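Side-chain contacts in G-protein alpha subunit Galpha7 (Naegleria fowleri, PDB 6NE6), which probably binds and hydrolyses GTP as the switching subunit of a heterotrimeric G protein, relaying signals from membrane receptors to partners inside the cell: residues Thr24-Lys27 and Gln28-Ile32; Met222-Ser225 and Leu226-Gly230; Gly230-Ile233 and Asn234-Phe238; Ser261-Ala264 and Asp265-Glu269; Glu282-Lys285 and Asp286-Glu290. One frame throughout, in Å; residues are numbered along the deposited sequence. Where two conformers were deposited one is given.

Contact 1: Thr24-Lys27 and Gln28-Ile32; sequences TIFK and QMRLI
Thr24-Lys27 and Gln28-Ile32 are consecutive turns of helix 22-32, joined by four i to i+4 backbone hydrogen bonds that run from Gln28 N to Thr24 O at 2.9 Å through to Leu31 N to Lys27 O at 3.2 Å. Among the side chains, Phe26 and Arg30 carry the closest meeting. The Phe26 ring leaves with CG anti to the backbone N (chi1 -174°), which swings it along the helix toward the next turn, and there CE2 lies 3.7 Å from Arg30 CD. The methylene chain of the arginine passes the ring obliquely, and the guanidinium plane is turned 69° from it. The charged end reaches on to Glu41, with which NH1 forms a salt bridge, and to the carbonyl of Asn35. On another side of the helix Gln28 CG packs 3.2 Å from Thr24 O, while Thr24 CG2 and Gln28 CG are 4.3 Å apart. The bend at chi2 of Gln28 takes its amide to Ala305 O. The helix begins at the end of a sequence that fits a P-loop, as expected of a G-protein alpha subunit, and Thr24 touches that loop. Lys27 contributes its ammonium group, NZ bonding to the carbonyls of Val153 and Val154. The chemistry thus divides Gln28 and Arg30: their methylenes pack along the helix, while their polar heads tie it to neighbouring parts of the chain.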
loop_
_atom_site.group_PDB
_atom_site.type_symbol
_atom_site.label_atom_id
_atom_site.label_comp_id
_atom_site.label_asym_id
_atom_site.label_seq_id
_atom_site.Cartn_x
_atom_site.Cartn_y
_atom_site.Cartn_z
ATOM N N THR A 24 0.939 -3.151 4.042
ATOM C CA THR A 24 2.178 -2.660 4.646
ATOM C C THR A 24 2.068 -2.630 6.163
ATOM O O THR A 24 3.003 -3.025 6.876
ATOM C CB THR A 24 2.503 -1.253 4.131
ATOM O OG1 THR A 24 2.427 -1.250 2.704
ATOM C CG2 THR A 24 3.916 -0.831 4.568
ATOM N N ILE A 25 0.928 -2.156 6.674
ATOM C CA ILE A 25 0.698 -2.134 8.111
ATOM C C ILE A 25 0.814 -3.535 8.684
ATOM O O ILE A 25 1.450 -3.743 9.725
ATOM C CB ILE A 25 -0.679 -1.521 8.426
ATOM C CG1 ILE A 25 -0.690 -0.060 7.991
ATOM C CG2 ILE A 25 -0.967 -1.642 9.908
ATOM C CD1 ILE A 25 -1.999 0.649 8.298
ATOM N N PHE A 26 0.175 -4.512 8.028
ATOM C CA PHE A 26 0.200 -5.871 8.564
ATOM C C PHE A 26 1.619 -6.425 8.562
ATOM O O PHE A 26 2.051 -7.048 9.536
ATOM C CB PHE A 26 -0.733 -6.801 7.780
ATOM C CG PHE A 26 -0.843 -8.175 8.406
ATOM C CD1 PHE A 26 -1.761 -8.409 9.410
ATOM C CD2 PHE A 26 -0.002 -9.205 8.023
ATOM C CE1 PHE A 26 -1.853 -9.655 10.019
ATOM C CE2 PHE A 26 -0.090 -10.458 8.634
ATOM C CZ PHE A 26 -1.021 -10.672 9.635
ATOM N N LYS A 27 2.356 -6.224 7.469
ATOM C CA LYS A 27 3.706 -6.773 7.396
ATOM C C LYS A 27 4.629 -6.109 8.406
ATOM O O LYS A 27 5.502 -6.772 8.989
ATOM C CB LYS A 27 4.247 -6.646 5.971
ATOM C CG LYS A 27 3.608 -7.635 5.008
ATOM C CD LYS A 27 4.167 -7.478 3.587
ATOM C CE LYS A 27 3.755 -6.141 2.956
ATOM N NZ LYS A 27 3.949 -6.164 1.470
ATOM N N GLN A 28 4.455 -4.808 8.640
ATOM C CA GLN A 28 5.248 -4.148 9.672
ATOM C C GLN A 28 4.909 -4.692 11.050
ATOM O O GLN A 28 5.800 -4.856 11.896
ATOM C CB GLN A 28 5.031 -2.639 9.632
ATOM C CG GLN A 28 5.583 -1.981 8.392
ATOM C CD GLN A 28 7.096 -1.779 8.423
ATOM O OE1 GLN A 28 7.864 -2.683 8.786
ATOM N NE2 GLN A 28 7.533 -0.586 8.036
ATOM N N MET A 29 3.625 -4.980 11.294
ATOM C CA MET A 29 3.232 -5.561 12.576
ATOM C C MET A 29 3.883 -6.923 12.777
ATOM O O MET A 29 4.323 -7.250 13.888
ATOM C CB MET A 29 1.708 -5.674 12.669
ATOM C CG MET A 29 1.009 -4.380 13.100
ATOM S SD MET A 29 1.295 -3.970 14.831
ATOM C CE MET A 29 0.111 -5.055 15.630
ATOM N N ARG A 30 3.959 -7.730 11.714
ATOM C CA ARG A 30 4.700 -8.989 11.798
ATOM C C ARG A 30 6.127 -8.746 12.272
ATOM O O ARG A 30 6.645 -9.482 13.128
ATOM C CB ARG A 30 4.710 -9.704 10.440
ATOM C CG ARG A 30 3.384 -10.358 10.064
ATOM C CD ARG A 30 3.539 -11.281 8.841
ATOM N NE ARG A 30 4.622 -12.252 9.025
ATOM C CZ ARG A 30 5.006 -13.137 8.103
ATOM N NH1 ARG A 30 4.387 -13.204 6.927
ATOM N NH2 ARG A 30 6.010 -13.959 8.356
ATOM N N LEU A 31 6.791 -7.726 11.714
ATOM C CA LEU A 31 8.176 -7.465 12.083
ATOM C C LEU A 31 8.271 -6.944 13.509
ATOM O O LEU A 31 9.159 -7.359 14.265
ATOM C CB LEU A 31 8.811 -6.478 11.096
ATOM C CG LEU A 31 8.858 -6.989 9.650
ATOM C CD1 LEU A 31 9.490 -5.965 8.704
ATOM C CD2 LEU A 31 9.620 -8.314 9.580
ATOM N N ILE A 32 7.334 -6.079 13.910
ATOM C CA ILE A 32 7.371 -5.513 15.254
ATOM C C ILE A 32 7.267 -6.605 16.305
ATOM O O ILE A 32 7.892 -6.516 17.375
ATOM C CB ILE A 32 6.258 -4.458 15.400
ATOM C CG1 ILE A 32 6.598 -3.217 14.564
ATOM C CG2 ILE A 32 6.075 -4.051 16.859
ATOM C CD1 ILE A 32 5.395 -2.305 14.353
#

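Contact 2: Met222-Ser225 and Leu226-Gly230; sequences MKES and LSLFG
Met222 and Leu226 meet one turn apart on helix 221-235, where Met222 CG lies 4.2 Å from Leu226 CD1. The leucine also settles over the backbone of the preceding turn, its CG 3.4 Å from Met222 O, the same oxygen that accepts the hydrogen bond from Leu226 N. A second pair, more exposed, is Glu224 with Leu228. The glutamate starts with CG anti to the backbone N (chi1 176°) and then bends at chi2 (69°), turning the carboxylate forward along the helix, toward its C-terminal end, until OE2 stands 3.7 Å from Leu228 CG. This is an oxygen against hydrocarbon, a van der Waals contact that spends no hydrogen bond. The backbone is regular throughout: Leu228 N bonds to Glu224 O at 2.9 Å and Phe229 N to Ser225 O at 2.8 Å. The helix is the crossover of a beta-alpha-beta unit between the parallel strands 199-205 and 242-248, an arrangement belonging to the P-loop NTPase fold of the protein. Its buried side is fixed from outside the two turns. Met222 rests on Ile284 and Phe267, Leu226 on Tyr288, and the Phe229 ring makes an edge-to-face contact with Phe202.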
loop_
_atom_site.group_PDB
_atom_site.type_symbol
_atom_site.label_atom_id
_atom_site.label_comp_id
_atom_site.label_asym_id
_atom_site.label_seq_id
_atom_site.Cartn_x
_atom_site.Cartn_y
_atom_site.Cartn_z
ATOM N N MET A 222 -8.558 9.557 -5.029
ATOM C CA MET A 222 -9.010 10.083 -3.748
ATOM C C MET A 222 -10.496 10.408 -3.774
ATOM O O MET A 222 -11.201 10.185 -2.780
ATOM C CB MET A 222 -8.189 11.313 -3.355
ATOM C CG MET A 222 -8.541 11.817 -1.962
ATOM S SD MET A 222 -7.389 13.051 -1.333
ATOM C CE MET A 222 -6.036 11.997 -0.814
ATOM N N LYS A 223 -11.000 10.930 -4.899
ATOM C CA LYS A 223 -12.440 11.160 -5.002
ATOM C C LYS A 223 -13.207 9.858 -4.873
ATOM O O LYS A 223 -14.262 9.813 -4.226
ATOM C CB LYS A 223 -12.785 11.862 -6.312
ATOM C CG LYS A 223 -12.274 13.292 -6.325
ATOM C CD LYS A 223 -12.674 14.033 -7.577
ATOM C CE LYS A 223 -12.152 15.455 -7.506
ATOM N NZ LYS A 223 -12.472 16.205 -8.747
ATOM N N GLU A 224 -12.679 8.779 -5.457
ATOM C CA GLU A 224 -13.363 7.495 -5.354
ATOM C C GLU A 224 -13.296 6.965 -3.926
ATOM O O GLU A 224 -14.294 6.454 -3.401
ATOM C CB GLU A 224 -12.761 6.508 -6.354
ATOM C CG GLU A 224 -13.313 5.086 -6.291
ATOM C CD GLU A 224 -14.753 4.986 -6.762
ATOM O OE1 GLU A 224 -15.252 5.939 -7.404
ATOM O OE2 GLU A 224 -15.386 3.943 -6.489
ATOM N N SER A 225 -12.136 7.105 -3.276
ATOM C CA SER A 225 -11.996 6.630 -1.903
ATOM C C SER A 225 -12.905 7.401 -0.956
ATOM O O SER A 225 -13.496 6.814 -0.044
ATOM C CB SER A 225 -10.543 6.741 -1.443
ATOM O OG SER A 225 -9.696 5.900 -2.208
ATOM N N LEU A 226 -13.017 8.718 -1.142
ATOM C CA LEU A 226 -13.958 9.496 -0.334
ATOM C C LEU A 226 -15.388 9.000 -0.519
ATOM O O LEU A 226 -16.137 8.863 0.457
ATOM C CB LEU A 226 -13.875 10.973 -0.708
ATOM C CG LEU A 226 -12.706 11.745 -0.119
ATOM C CD1 LEU A 226 -12.488 13.006 -0.961
ATOM C CD2 LEU A 226 -13.001 12.094 1.349
ATOM N N SER A 227 -15.780 8.723 -1.764
ATOM C CA SER A 227 -17.126 8.218 -2.036
ATOM C C SER A 227 -17.354 6.855 -1.380
ATOM O O SER A 227 -18.393 6.622 -0.746
ATOM C CB SER A 227 -17.352 8.149 -3.546
ATOM O OG SER A 227 -18.693 7.796 -3.833
ATOM N N LEU A 228 -16.385 5.945 -1.511
ATOM C CA LEU A 228 -16.509 4.622 -0.907
ATOM C C LEU A 228 -16.526 4.707 0.615
ATOM O O LEU A 228 -17.297 3.991 1.271
ATOM C CB LEU A 228 -15.363 3.717 -1.363
ATOM C CG LEU A 228 -15.298 3.250 -2.815
ATOM C CD1 LEU A 228 -13.945 2.604 -3.065
ATOM C CD2 LEU A 228 -16.430 2.273 -3.100
ATOM N N PHE A 229 -15.666 5.552 1.194
ATOM C CA PHE A 229 -15.665 5.712 2.644
ATOM C C PHE A 229 -17.005 6.244 3.127
ATOM O O PHE A 229 -17.536 5.781 4.144
ATOM C CB PHE A 229 -14.535 6.643 3.109
ATOM C CG PHE A 229 -14.610 6.976 4.580
ATOM C CD1 PHE A 229 -14.244 6.044 5.541
ATOM C CD2 PHE A 229 -15.096 8.211 5.004
ATOM C CE1 PHE A 229 -14.345 6.343 6.908
ATOM C CE2 PHE A 229 -15.204 8.516 6.369
ATOM C CZ PHE A 229 -14.821 7.585 7.320
ATOM N N GLY A 230 -17.559 7.226 2.416
ATOM C CA GLY A 230 -18.872 7.737 2.776
ATOM C C GLY A 230 -19.930 6.651 2.785
ATOM O O GLY A 230 -20.743 6.570 3.711
#

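Contact 3: Gly230-Ile233 and Asn234-Phe238; sequences GDYI and NSKWF
The C-terminal end of helix 221-235 is where Gly230-Ile233 passes into the looser turn of Asn234-Phe238, and side chains help to bond the last carbonyls. Ser235 OG donates to Asp231 O at 2.6 Å; chi1 of 65° folds the hydroxyl back over its own backbone. Asn234 ND2 bonds to Lys291 O and OD1 to Thr293, leaving the weak bond from ND2 to Gly230 O secondary. Tyr232 O takes two donors from the same face of its plane: Lys236 N at 3.2 Å, tilted modestly from the plane, and Ser235 N far above it. Lys236 turns its chain across the Tyr232 ring, with CG 3.9 Å from the ring centroid and 8° off the normal, a CH-pi contact over the face. Phe238 meets this tyrosine obliquely, Tyr232 CE2 lying 3.7 Å from Phe238 CE1, and Phe238 CE2 touches Ile233 CD1 at 3.9 Å. Arg296 bonds to the carbonyls of Ile233 and Lys236, while Phe238 rests on Ile200 of strand 199-205 and Val243 of strand 242-248.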
loop_
_atom_site.group_PDB
_atom_site.type_symbol
_atom_site.label_atom_id
_atom_site.label_comp_id
_atom_site.label_asym_id
_atom_site.label_seq_id
_atom_site.Cartn_x
_atom_site.Cartn_y
_atom_site.Cartn_z
ATOM N N GLY A 230 -17.559 7.226 2.416
ATOM C CA GLY A 230 -18.872 7.737 2.776
ATOM C C GLY A 230 -19.930 6.651 2.785
ATOM O O GLY A 230 -20.743 6.570 3.711
ATOM N N ASP A 231 -19.920 5.789 1.766
ATOM C CA ASP A 231 -20.886 4.699 1.699
ATOM C C ASP A 231 -20.710 3.746 2.868
ATOM O O ASP A 231 -21.688 3.322 3.495
ATOM C CB ASP A 231 -20.727 3.943 0.378
ATOM C CG ASP A 231 -21.228 4.732 -0.806
ATOM O OD1 ASP A 231 -21.992 5.695 -0.592
ATOM O OD2 ASP A 231 -20.862 4.386 -1.945
ATOM N N TYR A 232 -19.459 3.408 3.174
ATOM C CA TYR A 232 -19.163 2.448 4.231
ATOM C C TYR A 232 -19.546 2.985 5.604
ATOM O O TYR A 232 -20.253 2.324 6.363
ATOM C CB TYR A 232 -17.671 2.129 4.194
ATOM C CG TYR A 232 -17.191 1.044 5.119
ATOM C CD1 TYR A 232 -17.199 -0.284 4.713
ATOM C CD2 TYR A 232 -16.685 1.347 6.387
ATOM C CE1 TYR A 232 -16.723 -1.278 5.529
ATOM C CE2 TYR A 232 -16.208 0.350 7.215
ATOM C CZ TYR A 232 -16.225 -0.954 6.780
ATOM O OH TYR A 232 -15.753 -1.961 7.578
ATOM N N ILE A 233 -19.057 4.177 5.951
ATOM C CA ILE A 233 -19.206 4.660 7.325
ATOM C C ILE A 233 -20.657 4.978 7.664
ATOM O O ILE A 233 -21.046 4.937 8.838
ATOM C CB ILE A 233 -18.299 5.887 7.548
ATOM C CG1 ILE A 233 -18.089 6.145 9.040
ATOM C CG2 ILE A 233 -18.881 7.138 6.858
ATOM C CD1 ILE A 233 -17.236 5.074 9.730
ATOM N N ASN A 234 -21.483 5.269 6.661
ATOM C CA ASN A 234 -22.877 5.605 6.892
ATOM C C ASN A 234 -23.820 4.421 6.748
ATOM O O ASN A 234 -24.998 4.553 7.093
ATOM C CB ASN A 234 -23.297 6.725 5.936
ATOM C CG ASN A 234 -22.623 8.038 6.269
ATOM O OD1 ASN A 234 -22.708 8.514 7.403
ATOM N ND2 ASN A 234 -21.937 8.615 5.306
ATOM N N SER A 235 -23.352 3.269 6.266
ATOM C CA SER A 235 -24.270 2.153 6.042
ATOM C C SER A 235 -24.037 0.947 6.938
ATOM O O SER A 235 -24.984 0.180 7.163
ATOM C CB SER A 235 -24.205 1.689 4.579
ATOM O OG SER A 235 -22.925 1.153 4.283
ATOM N N LYS A 236 -22.820 0.746 7.438
ATOM C CA LYS A 236 -22.533 -0.447 8.224
ATOM C C LYS A 236 -23.196 -0.387 9.589
ATOM O O LYS A 236 -23.262 0.671 10.226
ATOM C CB LYS A 236 -21.033 -0.623 8.421
ATOM C CG LYS A 236 -20.274 -0.850 7.132
ATOM C CD LYS A 236 -20.715 -2.166 6.511
ATOM C CE LYS A 236 -20.747 -2.090 4.998
ATOM N NZ LYS A 236 -21.306 -3.350 4.422
ATOM N N TRP A 237 -23.669 -1.546 10.040
ATOM C CA TRP A 237 -23.976 -1.772 11.445
ATOM C C TRP A 237 -22.675 -2.208 12.092
ATOM O O TRP A 237 -22.233 -3.347 11.931
ATOM C CB TRP A 237 -25.038 -2.841 11.614
ATOM C CG TRP A 237 -25.382 -3.130 13.039
ATOM C CD1 TRP A 237 -25.764 -2.230 13.994
ATOM C CD2 TRP A 237 -25.431 -4.420 13.659
ATOM N NE1 TRP A 237 -26.063 -2.888 15.175
ATOM C CE2 TRP A 237 -25.858 -4.232 14.994
ATOM C CE3 TRP A 237 -25.161 -5.718 13.212
ATOM C CZ2 TRP A 237 -25.995 -5.292 15.889
ATOM C CZ3 TRP A 237 -25.298 -6.761 14.096
ATOM C CH2 TRP A 237 -25.720 -6.549 15.422
ATOM N N PHE A 238 -22.055 -1.310 12.817
ATOM C CA PHE A 238 -20.800 -1.668 13.437
ATOM C C PHE A 238 -21.000 -2.429 14.737
ATOM O O PHE A 238 -20.014 -2.906 15.305
ATOM C CB PHE A 238 -19.958 -0.399 13.620
ATOM C CG PHE A 238 -19.492 0.205 12.303
ATOM C CD1 PHE A 238 -18.607 -0.484 11.495
ATOM C CD2 PHE A 238 -19.950 1.449 11.868
ATOM C CE1 PHE A 238 -18.155 0.045 10.288
ATOM C CE2 PHE A 238 -19.498 2.003 10.648
ATOM C CZ PHE A 238 -18.604 1.293 9.858
#

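Contact 4: Ser261-Ala264 and Asp265-Glu269; sequences SRLA and DTFEE
Arg262 and Asp265 form a salt bridge across a tight turn, NH1 to OD1 at 2.9 Å. The carboxylate oxygen arrives at the edge of the guanidinium, near its plane, yet the two flat groups stand 77° apart, so the approach is single-pronged. The other oxygen, OD2, accepts from a water at 2.6 Å that in turn accepts from Arg262 N. A second water donates to both Arg262 O and Thr266 OG1, and Thr266 OG1 is also bonded to Phe209 O. Beyond Asp265, Arg262 has another acidic partner, its NE pairing with Glu274. In this loop between helices 250-258 and 277-291 the backbone makes overlapping turns: Asp265 N to Arg262 O and Thr266 N to Leu263 O are i to i+3 bonds, both donors well above the carbonyl plane, and Phe267 N to Leu263 O is an i to i+4 bond of 2.9 Å, in that plane. Around this bonded turn lies the apolar part. Leu263 has CG anti to its N (chi1 -177°), which carries Leu263 CD1 to the edge of the Phe267 ring, 3.7 Å from Phe267 CD2. Thr266 CG2 sits over one face of that ring, toward the rim. Leu263 and Phe267 both pack on Phe283 of helix 277-291, and Phe267 also reaches Lys223 of helix 221-235.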
loop_
_atom_site.group_PDB
_atom_site.type_symbol
_atom_site.label_atom_id
_atom_site.label_comp_id
_atom_site.label_asym_id
_atom_site.label_seq_id
_atom_site.Cartn_x
_atom_site.Cartn_y
_atom_site.Cartn_z
ATOM N N SER A 261 3.282 18.892 -6.791
ATOM C CA SER A 261 1.977 18.363 -7.177
ATOM C C SER A 261 0.906 19.062 -6.345
ATOM O O SER A 261 0.906 18.946 -5.117
ATOM C CB SER A 261 1.914 16.848 -6.971
ATOM O OG SER A 261 0.694 16.335 -7.522
ATOM N N ARG A 262 0.001 19.786 -7.005
ATOM C CA ARG A 262 -0.889 20.718 -6.314
ATOM C C ARG A 262 -2.209 20.048 -5.964
ATOM O O ARG A 262 -2.874 19.483 -6.835
ATOM C CB ARG A 262 -1.157 21.948 -7.185
ATOM C CG ARG A 262 0.100 22.679 -7.644
ATOM C CD ARG A 262 -0.243 23.870 -8.533
ATOM N NE ARG A 262 -1.109 24.827 -7.853
ATOM C CZ ARG A 262 -2.357 25.112 -8.222
ATOM N NH1 ARG A 262 -2.898 24.524 -9.285
ATOM N NH2 ARG A 262 -3.064 25.997 -7.531
ATOM N N LEU A 263 -2.596 20.128 -4.691
ATOM C CA LEU A 263 -3.872 19.539 -4.293
ATOM C C LEU A 263 -5.027 20.181 -5.055
ATOM O O LEU A 263 -5.984 19.496 -5.433
ATOM C CB LEU A 263 -4.074 19.697 -2.789
ATOM C CG LEU A 263 -5.331 19.058 -2.213
ATOM C CD1 LEU A 263 -5.297 17.548 -2.476
ATOM C CD2 LEU A 263 -5.411 19.355 -0.707
ATOM N N ALA A 264 -4.935 21.490 -5.315
ATOM C CA ALA A 264 -6.014 22.225 -5.968
ATOM C C ALA A 264 -6.255 21.784 -7.406
ATOM O O ALA A 264 -7.321 22.089 -7.960
ATOM C CB ALA A 264 -5.726 23.727 -5.938
ATOM N N ASP A 265 -5.292 21.099 -8.030
ATOM C CA ASP A 265 -5.511 20.557 -9.363
ATOM C C ASP A 265 -6.463 19.371 -9.354
ATOM O O ASP A 265 -6.996 19.016 -10.411
ATOM C CB ASP A 265 -4.179 20.160 -10.007
ATOM C CG ASP A 265 -3.433 21.354 -10.579
ATOM O OD1 ASP A 265 -4.086 22.375 -10.884
ATOM O OD2 ASP A 265 -2.197 21.278 -10.735
ATOM N N THR A 266 -6.671 18.742 -8.196
ATOM C CA THR A 266 -7.712 17.742 -7.990
ATOM C C THR A 266 -8.939 18.300 -7.284
ATOM O O THR A 266 -10.065 17.986 -7.672
ATOM C CB THR A 266 -7.184 16.573 -7.155
ATOM O OG1 THR A 266 -6.014 16.029 -7.776
ATOM C CG2 THR A 266 -8.266 15.490 -7.027
ATOM N N PHE A 267 -8.744 19.083 -6.226
ATOM C CA PHE A 267 -9.844 19.596 -5.407
ATOM C C PHE A 267 -9.863 21.118 -5.496
ATOM O O PHE A 267 -9.146 21.805 -4.758
ATOM C CB PHE A 267 -9.707 19.118 -3.965
ATOM C CG PHE A 267 -9.841 17.628 -3.814
ATOM C CD1 PHE A 267 -11.092 17.037 -3.778
ATOM C CD2 PHE A 267 -8.718 16.821 -3.723
ATOM C CE1 PHE A 267 -11.222 15.676 -3.653
ATOM C CE2 PHE A 267 -8.847 15.457 -3.595
ATOM C CZ PHE A 267 -10.104 14.886 -3.567
ATOM N N GLU A 268 -10.712 21.641 -6.381
ATOM C CA GLU A 268 -10.774 23.080 -6.603
ATOM C C GLU A 268 -11.198 23.847 -5.360
ATOM O O GLU A 268 -10.948 25.053 -5.281
ATOM C CB GLU A 268 -11.736 23.389 -7.749
ATOM C CG GLU A 268 -11.271 22.874 -9.101
ATOM C CD GLU A 268 -12.114 23.420 -10.241
ATOM O OE1 GLU A 268 -13.003 24.255 -9.973
ATOM O OE2 GLU A 268 -11.885 23.019 -11.403
ATOM N N GLU A 269 -11.842 23.187 -4.394
ATOM C CA GLU A 269 -12.228 23.849 -3.157
ATOM C C GLU A 269 -11.056 24.078 -2.206
ATOM O O GLU A 269 -11.208 24.836 -1.243
ATOM C CB GLU A 269 -13.317 23.039 -2.443
HETATM O O HOH W 1 -0.367 19.639 -9.802
HETATM O O HOH W 2 -3.554 17.200 -7.980
#

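Contact 5: Glu282-Lys285 and Asp286-Glu290; sequences EFIK and DMYKE
Phe283 sends its ring off with CG anti to the backbone N (chi1 179°), while Met287 holds CG beside its own N (chi1 -73°) and bends at chi3 (-71°); the first carries the ring toward the following turn of helix 277-291, the others lay sulfur and methyl beside it. The result is a Met-aromatic contact: SD lies 4.5 Å from the Phe283 ring centroid, obliquely placed, and 3.5 Å from Phe283 CE2. The terminal methyl lies by the same ring atoms, Met287 CE being 3.6 Å from Phe283 CE2 and 3.8 Å from Phe283 CD2, and it also reaches Ile284 CG1. Tyr270 meets the Phe283 ring edge-to-face. On the next flank, packed on helix 221-235, Ile284 and Tyr288 run side by side. Lys285 and Lys289 are likewise aligned, touching through methylenes at 4.0 Å between Lys285 CE and Lys289 CD, with Lys285 against Val300 and Phe302 of strand 297-302. Their ammonium groups keep 5.0 Å apart from NZ to NZ, which probably costs some repulsion. Ile284 CG2 meets the Tyr288 ring in its plane, at the edge, 4.0 Å from Tyr288 CD2.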
loop_
_atom_site.group_PDB
_atom_site.type_symbol
_atom_site.label_atom_id
_atom_site.label_comp_id
_atom_site.label_asym_id
_atom_site.label_seq_id
_atom_site.Cartn_x
_atom_site.Cartn_y
_atom_site.Cartn_z
ATOM N N GLU A 282 -4.711 18.705 6.233
ATOM C CA GLU A 282 -5.855 19.042 7.074
ATOM C C GLU A 282 -7.124 19.151 6.243
ATOM O O GLU A 282 -8.195 18.703 6.673
ATOM C CB GLU A 282 -5.581 20.333 7.838
ATOM C CG GLU A 282 -4.503 20.173 8.909
ATOM C CD GLU A 282 -4.885 19.176 9.993
ATOM O OE1 GLU A 282 -6.076 19.136 10.375
ATOM O OE2 GLU A 282 -3.992 18.436 10.462
ATOM N N PHE A 283 -7.009 19.707 5.030
ATOM C CA PHE A 283 -8.147 19.768 4.117
ATOM C C PHE A 283 -8.642 18.376 3.760
ATOM O O PHE A 283 -9.854 18.132 3.720
ATOM C CB PHE A 283 -7.751 20.536 2.854
ATOM C CG PHE A 283 -8.847 20.650 1.824
ATOM C CD1 PHE A 283 -9.757 21.694 1.880
ATOM C CD2 PHE A 283 -8.930 19.748 0.774
ATOM C CE1 PHE A 283 -10.753 21.822 0.919
ATOM C CE2 PHE A 283 -9.925 19.867 -0.185
ATOM C CZ PHE A 283 -10.831 20.913 -0.110
ATOM N N ILE A 284 -7.720 17.448 3.501
ATOM C CA ILE A 284 -8.121 16.085 3.167
ATOM C C ILE A 284 -8.783 15.413 4.362
ATOM O O ILE A 284 -9.827 14.762 4.229
ATOM C CB ILE A 284 -6.914 15.277 2.666
ATOM C CG1 ILE A 284 -6.406 15.861 1.349
ATOM C CG2 ILE A 284 -7.296 13.805 2.499
ATOM C CD1 ILE A 284 -5.054 15.296 0.915
ATOM N N LYS A 285 -8.193 15.558 5.546
ATOM C CA LYS A 285 -8.824 15.012 6.746
ATOM C C LYS A 285 -10.226 15.588 6.937
ATOM O O LYS A 285 -11.157 14.856 7.291
ATOM C CB LYS A 285 -7.945 15.289 7.959
ATOM C CG LYS A 285 -8.555 14.936 9.314
ATOM C CD LYS A 285 -7.605 15.316 10.447
ATOM C CE LYS A 285 -8.240 15.083 11.810
ATOM N NZ LYS A 285 -7.322 15.461 12.925
ATOM N N ASP A 286 -10.407 16.888 6.665
ATOM C CA ASP A 286 -11.728 17.487 6.810
ATOM C C ASP A 286 -12.710 16.918 5.793
ATOM O O ASP A 286 -13.894 16.745 6.104
ATOM C CB ASP A 286 -11.657 19.011 6.678
ATOM C CG ASP A 286 -11.014 19.669 7.879
ATOM O OD1 ASP A 286 -10.926 19.009 8.937
ATOM O OD2 ASP A 286 -10.613 20.849 7.764
ATOM N N MET A 287 -12.249 16.634 4.571
ATOM C CA MET A 287 -13.147 16.035 3.590
ATOM C C MET A 287 -13.618 14.664 4.054
ATOM O O MET A 287 -14.797 14.317 3.905
ATOM C CB MET A 287 -12.467 15.929 2.222
ATOM C CG MET A 287 -12.299 17.246 1.484
ATOM S SD MET A 287 -11.916 16.940 -0.264
ATOM C CE MET A 287 -10.234 16.318 -0.151
ATOM N N TYR A 288 -12.715 13.869 4.627
ATOM C CA TYR A 288 -13.127 12.567 5.140
ATOM C C TYR A 288 -14.087 12.710 6.314
ATOM O O TYR A 288 -15.104 12.010 6.379
ATOM C CB TYR A 288 -11.898 11.740 5.529
ATOM C CG TYR A 288 -11.349 10.948 4.347
ATOM C CD1 TYR A 288 -11.954 9.761 3.958
ATOM C CD2 TYR A 288 -10.242 11.402 3.617
ATOM C CE1 TYR A 288 -11.482 9.040 2.879
ATOM C CE2 TYR A 288 -9.763 10.681 2.539
ATOM C CZ TYR A 288 -10.386 9.503 2.183
ATOM O OH TYR A 288 -9.932 8.779 1.113
ATOM N N LYS A 289 -13.805 13.627 7.242
ATOM C CA LYS A 289 -14.720 13.776 8.368
ATOM C C LYS A 289 -16.087 14.272 7.913
ATOM O O LYS A 289 -17.109 13.896 8.506
ATOM C CB LYS A 289 -14.124 14.704 9.428
ATOM C CG LYS A 289 -12.912 14.078 10.131
ATOM C CD LYS A 289 -12.196 15.052 11.049
ATOM C CE LYS A 289 -13.003 15.332 12.304
ATOM N NZ LYS A 289 -12.268 16.241 13.227
ATOM N N GLU A 290 -16.130 15.077 6.845
ATOM C CA GLU A 290 -17.410 15.555 6.331
ATOM C C GLU A 290 -18.267 14.397 5.834
ATOM O O GLU A 290 -19.498 14.427 5.973
ATOM C CB GLU A 290 -17.165 16.586 5.226
ATOM C CG GLU A 290 -18.402 17.386 4.793
ATOM C CD GLU A 290 -19.336 16.618 3.868
ATOM O OE1 GLU A 290 -18.858 15.759 3.086
ATOM O OE2 GLU A 290 -20.559 16.877 3.925
#

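From the N terminus, contact 1 comes first, on the helix after strand 10-16, and stands apart: its centre is about 25 Å from that of contact 2, on opposite sides of the chain's centre. Contacts 2 and 3 follow on one helix and share Gly230, leading from its body to its C-terminal end. Contact 4 closes a small turn in the loop after helix 250-258, and contact 5 lies on helix 277-291 beyond it. Each is local and in series, so none encloses or crosses another. Contacts 2, 4 and 5 do touch in space: the Phe267 ring wedges between the two helices, linking contact 4 to contacts 2 and 5, which themselves pack helix on helix beside the sheet.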